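Fluoroacetyl-CoA thioesterase (Streptomyces cattleya, PDB 3KUV) hydrolyses fluoroacetyl-CoA to fluoroacetate and CoA before it can react with citrate synthase, and thereby confers resistance to fluoroacetate. Local coordinates at residues F11-V17 against G83-T89; E50-V54 against T117-A121. The protein carries 1 engineered substitution. One frame throughout, in Å; residues are numbered along the deposited sequence.

Contact 1 (F11-V17 against G83-T89); sequences FTHDFVV and GLTVTVT
The carboxylate of Asp14 receives the hydroxyl of Thr87: OG1 donates to OD1 over 2.7 Å, from the anti side and 31° out of the carboxylate plane. The methyl CG2 of Thr87 also rests 3.3 Å from Asp14 OD1, so one threonine meets this oxygen with both branches. CG of Asp14 stands beside its own backbone N (chi1 -57°), which brings the carboxylate alongside Thr87 as the two side chains run the same way. On the opposite face of the sheet, the His13 ring swings away from Val88 to meet the ring of Trp51 and the side chain of Leu48 on helix 42-57.

Between these two layers of side chains runs a regular antiparallel ladder. His13 with Val88 and Phe15 with Val86 are hydrogen-bonded pairs, each linked in both directions; His13 N to Val88 O is 2.9 Å. Between them, Asp14 and Thr87 form a non-hydrogen-bonded pair. Past the last paired residues two further bonds persist, Val17 N to Leu84 O and Gly83 N to Val17 O, the latter 2.7 Å long. There CG2 of Val17 presses on CG2 of Val86 at 3.5 Å. This is the pairing of the strand outermost within the chain with its neighbour in an antiparallel hot-dog sheet, one face, with Thr12, Asp14, Thr85, Thr87 and Thr89, mostly polar and the other turned to the central helix.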
loop_
_atom_site.group_PDB
_atom_site.type_symbol
_atom_site.label_atom_id
_atom_site.label_comp_id
_atom_site.label_asym_id
_atom_site.label_seq_id
_atom_site.Cartn_x
_atom_site.Cartn_y
_atom_site.Cartn_z
ATOM N N PHE B 11 -19.758 -1.677 -3.256
ATOM C CA PHE B 11 -19.247 -2.636 -4.227
ATOM C C PHE B 11 -18.373 -3.603 -3.438
ATOM O O PHE B 11 -17.624 -3.196 -2.508
ATOM C CB PHE B 11 -18.341 -1.981 -5.279
ATOM C CG PHE B 11 -17.644 -3.041 -6.167
ATOM C CD1 PHE B 11 -18.397 -3.882 -7.087
ATOM C CD2 PHE B 11 -16.262 -3.237 -6.108
ATOM C CE1 PHE B 11 -17.736 -4.856 -7.851
ATOM C CE2 PHE B 11 -15.625 -4.168 -6.886
ATOM C CZ PHE B 11 -16.327 -5.000 -7.733
ATOM N N THR B 12 -18.492 -4.899 -3.732
ATOM C CA THR B 12 -17.618 -5.899 -3.055
ATOM C C THR B 12 -16.695 -6.545 -4.011
ATOM O O THR B 12 -17.075 -6.818 -5.172
ATOM C CB THR B 12 -18.357 -6.929 -2.215
ATOM O OG1 THR B 12 -19.020 -7.758 -3.117
ATOM C CG2 THR B 12 -19.493 -6.216 -1.424
ATOM N N HIS B 13 -15.458 -6.726 -3.581
ATOM C CA HIS B 13 -14.426 -7.352 -4.360
ATOM C C HIS B 13 -13.797 -8.483 -3.542
ATOM O O HIS B 13 -13.248 -8.249 -2.437
ATOM C CB HIS B 13 -13.374 -6.244 -4.683
ATOM C CG HIS B 13 -12.230 -6.737 -5.507
ATOM N ND1 HIS B 13 -10.948 -6.931 -5.032
ATOM C CD2 HIS B 13 -12.193 -6.966 -6.822
ATOM C CE1 HIS B 13 -10.168 -7.301 -6.033
ATOM N NE2 HIS B 13 -10.896 -7.339 -7.133
ATOM N N ASP B 14 -13.863 -9.734 -4.061
ATOM C CA ASP B 14 -13.362 -10.888 -3.311
ATOM C C ASP B 14 -12.077 -11.401 -3.962
ATOM O O ASP B 14 -11.913 -11.443 -5.206
ATOM C CB ASP B 14 -14.362 -12.080 -3.318
ATOM C CG ASP B 14 -15.702 -11.702 -2.777
ATOM O OD1 ASP B 14 -15.777 -11.014 -1.752
ATOM O OD2 ASP B 14 -16.740 -11.975 -3.409
ATOM N N PHE B 15 -11.115 -11.769 -3.105
ATOM C CA PHE B 15 -9.799 -12.171 -3.600
ATOM C C PHE B 15 -9.227 -13.210 -2.692
ATOM O O PHE B 15 -8.941 -12.941 -1.508
ATOM C CB PHE B 15 -8.844 -10.940 -3.567
ATOM C CG PHE B 15 -7.471 -11.261 -4.099
ATOM C CD1 PHE B 15 -7.255 -11.575 -5.465
ATOM C CD2 PHE B 15 -6.390 -11.211 -3.215
ATOM C CE1 PHE B 15 -5.865 -11.833 -5.895
ATOM C CE2 PHE B 15 -5.101 -11.419 -3.669
ATOM C CZ PHE B 15 -4.844 -11.732 -4.970
ATOM N N VAL B 16 -9.056 -14.441 -3.195
ATOM C CA VAL B 16 -8.367 -15.476 -2.398
ATOM C C VAL B 16 -6.864 -15.158 -2.374
ATOM O O VAL B 16 -6.243 -15.030 -3.432
ATOM C CB VAL B 16 -8.598 -16.859 -3.049
ATOM C CG1 VAL B 16 -7.818 -18.009 -2.255
ATOM C CG2 VAL B 16 -10.097 -17.199 -3.012
ATOM N N VAL B 17 -6.286 -14.961 -1.157
ATOM C CA VAL B 17 -4.875 -14.588 -1.108
ATOM C C VAL B 17 -3.973 -15.786 -1.498
ATOM O O VAL B 17 -4.024 -16.806 -0.800
ATOM C CB VAL B 17 -4.530 -14.148 0.370
ATOM C CG1 VAL B 17 -3.008 -13.768 0.522
ATOM C CG2 VAL B 17 -5.412 -12.913 0.809
ATOM N N GLY B 83 -4.621 -18.272 1.425
ATOM C CA GLY B 83 -5.690 -19.273 1.345
ATOM C C GLY B 83 -7.024 -18.775 1.867
ATOM O O GLY B 83 -8.126 -19.318 1.483
ATOM N N LEU B 84 -7.039 -17.716 2.684
ATOM C CA LEU B 84 -8.314 -17.042 3.042
ATOM C C LEU B 84 -8.753 -16.103 1.918
ATOM O O LEU B 84 -7.938 -15.704 1.110
ATOM C CB LEU B 84 -8.170 -16.188 4.365
ATOM C CG LEU B 84 -7.961 -17.106 5.582
ATOM C CD1 LEU B 84 -7.824 -16.199 6.770
ATOM C CD2 LEU B 84 -9.119 -18.066 5.870
ATOM N N THR B 85 -10.058 -15.789 1.903
ATOM C CA THR B 85 -10.582 -14.839 0.915
ATOM C C THR B 85 -10.664 -13.465 1.630
ATOM O O THR B 85 -11.370 -13.344 2.659
ATOM C CB THR B 85 -11.976 -15.235 0.491
ATOM O OG1 THR B 85 -11.948 -16.577 -0.088
ATOM C CG2 THR B 85 -12.577 -14.284 -0.542
ATOM N N VAL B 86 -10.011 -12.486 1.050
ATOM C CA VAL B 86 -10.142 -11.101 1.530
ATOM C C VAL B 86 -11.315 -10.489 0.721
ATOM O O VAL B 86 -11.322 -10.515 -0.560
ATOM C CB VAL B 86 -8.856 -10.302 1.337
ATOM C CG1 VAL B 86 -9.159 -8.775 1.649
ATOM C CG2 VAL B 86 -7.819 -10.829 2.296
ATOM N N THR B 87 -12.323 -9.976 1.402
ATOM C CA THR B 87 -13.417 -9.235 0.744
ATOM C C THR B 87 -13.191 -7.764 1.094
ATOM O O THR B 87 -13.197 -7.412 2.275
ATOM C CB THR B 87 -14.801 -9.680 1.234
ATOM O OG1 THR B 87 -15.030 -11.062 0.870
ATOM C CG2 THR B 87 -15.923 -8.802 0.664
ATOM N N VAL B 88 -13.043 -6.930 0.056
ATOM C CA VAL B 88 -13.000 -5.487 0.217
ATOM C C VAL B 88 -14.409 -4.979 -0.053
ATOM O O VAL B 88 -15.007 -5.337 -1.115
ATOM C CB VAL B 88 -12.021 -4.827 -0.757
ATOM C CG1 VAL B 88 -12.086 -3.298 -0.675
ATOM C CG2 VAL B 88 -10.536 -5.284 -0.463
ATOM N N THR B 89 -14.944 -4.127 0.825
ATOM C CA THR B 89 -16.209 -3.398 0.541
ATOM C C THR B 89 -15.825 -1.942 0.299
ATOM O O THR B 89 -15.119 -1.348 1.167
ATOM C CB THR B 89 -17.130 -3.500 1.764
ATOM O OG1 THR B 89 -17.447 -4.899 1.950
ATOM C CG2 THR B 89 -18.460 -2.789 1.498
#

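Contact 2 (E50-V54 against T117-A121); sequences EWACV and THERA
Glu50 OE1 is gripped by two donors, Arg120 NH1 at 2.9 Å and a water at 2.8 Å. The arginine bond is a nearly straight salt bridge, with an N-H...O angle of 171°, and it uses the anti lone pair of OE1. The oxygen sits in the guanidinium plane, although the carboxylate itself is turned 36° from that plane. The same water accepts from Arg120 NH2 at 2.9 Å, which closes a small ring and should resist rotation of either group. A bend in the arginine chain helps turn the guanidinium toward the helix, while its NE is hydrogen-bonded to Ser67 OG on strand 65-75. Over one guanidinium face lies the methyl CG2 of Val54, 3.4 Å from NH2 and offset toward the rim.

This is the hot-dog arrangement in miniature: the central helix lies against the concave side of an antiparallel sheet, here crossing strand 117-121 at 54°. Glu50 is an active-site residue and Arg120 a substrate-binding one, so the salt bridge joins the helix that carries Glu50 to the sheet within the pocket. The engineered Ser42 of the second subunit packs on Glu50, which places the site at the dimer interface.

His118 adds packing of its own. Its CG lies anti to the backbone N, reaching toward the helix, where Glu50 CG approaches CE1 obliquely at 3.7 Å. The sulfur of Cys53 comes to the ring's edge, 3.8 Å from ND1, a buried nitrogen that has no hydrogen-bonding partner in the model. Nearby, the methylene CD of Arg120 rests against Cys53 CB at 3.8 Å, the apolar part of the arginine facing the helix's apolar flank.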
loop_
_atom_site.group_PDB
_atom_site.type_symbol
_atom_site.label_atom_id
_atom_site.label_comp_id
_atom_site.label_asym_id
_atom_site.label_seq_id
_atom_site.Cartn_x
_atom_site.Cartn_y
_atom_site.Cartn_z
ATOM N N GLU B 50 -7.426 -0.338 -3.933
ATOM C CA GLU B 50 -7.455 0.424 -5.177
ATOM C C GLU B 50 -8.204 -0.365 -6.239
ATOM O O GLU B 50 -9.020 0.192 -6.966
ATOM C CB GLU B 50 -6.043 0.756 -5.723
ATOM C CG GLU B 50 -5.289 1.709 -4.796
ATOM C CD GLU B 50 -4.131 2.345 -5.583
ATOM O OE1 GLU B 50 -4.329 3.138 -6.548
ATOM O OE2 GLU B 50 -2.919 2.065 -5.261
ATOM N N TRP B 51 -7.840 -1.631 -6.410
ATOM C CA TRP B 51 -8.457 -2.466 -7.439
ATOM C C TRP B 51 -9.979 -2.507 -7.274
ATOM O O TRP B 51 -10.704 -2.399 -8.294
ATOM C CB TRP B 51 -7.810 -3.860 -7.315
ATOM C CG TRP B 51 -8.121 -4.866 -8.457
ATOM C CD1 TRP B 51 -8.969 -4.687 -9.560
ATOM C CD2 TRP B 51 -7.701 -6.232 -8.461
ATOM N NE1 TRP B 51 -9.012 -5.905 -10.300
ATOM C CE2 TRP B 51 -8.288 -6.861 -9.617
ATOM C CE3 TRP B 51 -6.921 -7.011 -7.566
ATOM C CZ2 TRP B 51 -8.081 -8.224 -9.891
ATOM C CZ3 TRP B 51 -6.721 -8.389 -7.838
ATOM C CH2 TRP B 51 -7.314 -8.960 -9.035
ATOM N N ALA B 52 -10.466 -2.738 -6.075
ATOM C CA ALA B 52 -11.903 -2.697 -5.828
ATOM C C ALA B 52 -12.496 -1.391 -6.335
ATOM O O ALA B 52 -13.538 -1.447 -6.991
ATOM C CB ALA B 52 -12.199 -2.872 -4.344
ATOM N N CYS B 53 -11.923 -0.236 -5.943
ATOM C CA CYS B 53 -12.492 1.055 -6.360
ATOM C C CYS B 53 -12.393 1.251 -7.879
ATOM O O CYS B 53 -13.358 1.787 -8.477
ATOM C CB CYS B 53 -11.855 2.206 -5.577
ATOM S SG CYS B 53 -12.080 2.110 -3.826
ATOM N N VAL B 54 -11.287 0.795 -8.514
ATOM C CA VAL B 54 -11.217 0.840 -9.973
ATOM C C VAL B 54 -12.348 0.076 -10.665
ATOM O O VAL B 54 -12.968 0.538 -11.641
ATOM C CB VAL B 54 -9.778 0.344 -10.451
ATOM C CG1 VAL B 54 -9.721 0.011 -11.918
ATOM C CG2 VAL B 54 -8.651 1.364 -10.004
ATOM N N THR B 117 -10.249 5.233 4.490
ATOM C CA THR B 117 -10.657 6.045 3.357
ATOM C C THR B 117 -9.652 5.953 2.213
ATOM O O THR B 117 -8.479 5.650 2.416
ATOM C CB THR B 117 -10.850 7.532 3.740
ATOM O OG1 THR B 117 -9.646 8.005 4.415
ATOM C CG2 THR B 117 -12.070 7.748 4.697
ATOM N N HIS B 118 -10.105 6.261 0.997
ATOM C CA HIS B 118 -9.247 6.222 -0.215
ATOM C C HIS B 118 -9.802 7.266 -1.173
ATOM O O HIS B 118 -11.061 7.372 -1.356
ATOM C CB HIS B 118 -9.374 4.854 -0.888
ATOM C CG HIS B 118 -8.521 4.745 -2.135
ATOM N ND1 HIS B 118 -8.926 4.211 -3.353
ATOM C CD2 HIS B 118 -7.244 5.163 -2.310
ATOM C CE1 HIS B 118 -7.910 4.255 -4.212
ATOM N NE2 HIS B 118 -6.901 4.823 -3.604
ATOM N N GLU B 119 -8.930 8.003 -1.825
ATOM C CA GLU B 119 -9.369 8.981 -2.882
ATOM C C GLU B 119 -8.632 8.670 -4.153
ATOM O O GLU B 119 -7.475 8.196 -4.123
ATOM C CB GLU B 119 -9.006 10.390 -2.453
ATOM C CG GLU B 119 -9.899 10.894 -1.244
ATOM C CD GLU B 119 -9.503 10.316 0.082
ATOM O OE1 GLU B 119 -8.293 10.232 0.309
ATOM O OE2 GLU B 119 -10.335 10.006 0.947
ATOM N N ARG B 120 -9.324 8.946 -5.267
ATOM C CA ARG B 120 -8.802 8.731 -6.608
ATOM C C ARG B 120 -9.048 9.935 -7.498
ATOM O O ARG B 120 -9.913 10.733 -7.231
ATOM C CB ARG B 120 -9.512 7.547 -7.264
ATOM C CG ARG B 120 -9.300 6.232 -6.410
ATOM C CD ARG B 120 -9.697 4.964 -7.165
ATOM N NE ARG B 120 -8.842 4.682 -8.313
ATOM C CZ ARG B 120 -7.582 4.261 -8.252
ATOM N NH1 ARG B 120 -7.084 3.920 -7.030
ATOM N NH2 ARG B 120 -6.789 4.140 -9.320
ATOM N N ALA B 121 -8.273 10.055 -8.571
ATOM C CA ALA B 121 -8.438 11.087 -9.561
ATOM C C ALA B 121 -8.546 10.456 -10.970
ATOM O O ALA B 121 -7.681 9.637 -11.336
ATOM C CB ALA B 121 -7.254 12.062 -9.564
HETATM O O HOH W 1 -4.268 2.807 -9.337
#

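Contacts 1 and 2 reach the same sheet, and the helix of contact 2 packs on the strands of contact 1, their centres about 15 Å apart. Ala52 is where they meet: its CB touches Val88 CG1 at 3.7 Å and His13 CB at 3.6 Å, and its carbonyl O lies 3.4 Å from Phe11 CD2. The helix thus rests on strands 10-16 and 85-96 through Ala52 and on strand 117-121 through Glu50, Cys53 and Val54. Contact 2 lies in the active site, where a bound acetate lies about 3 Å from the Glu50 side chain. Contact 1 borders the site: the side chains of His13 and the substrate-binding Leu48 approach to about 3 Å.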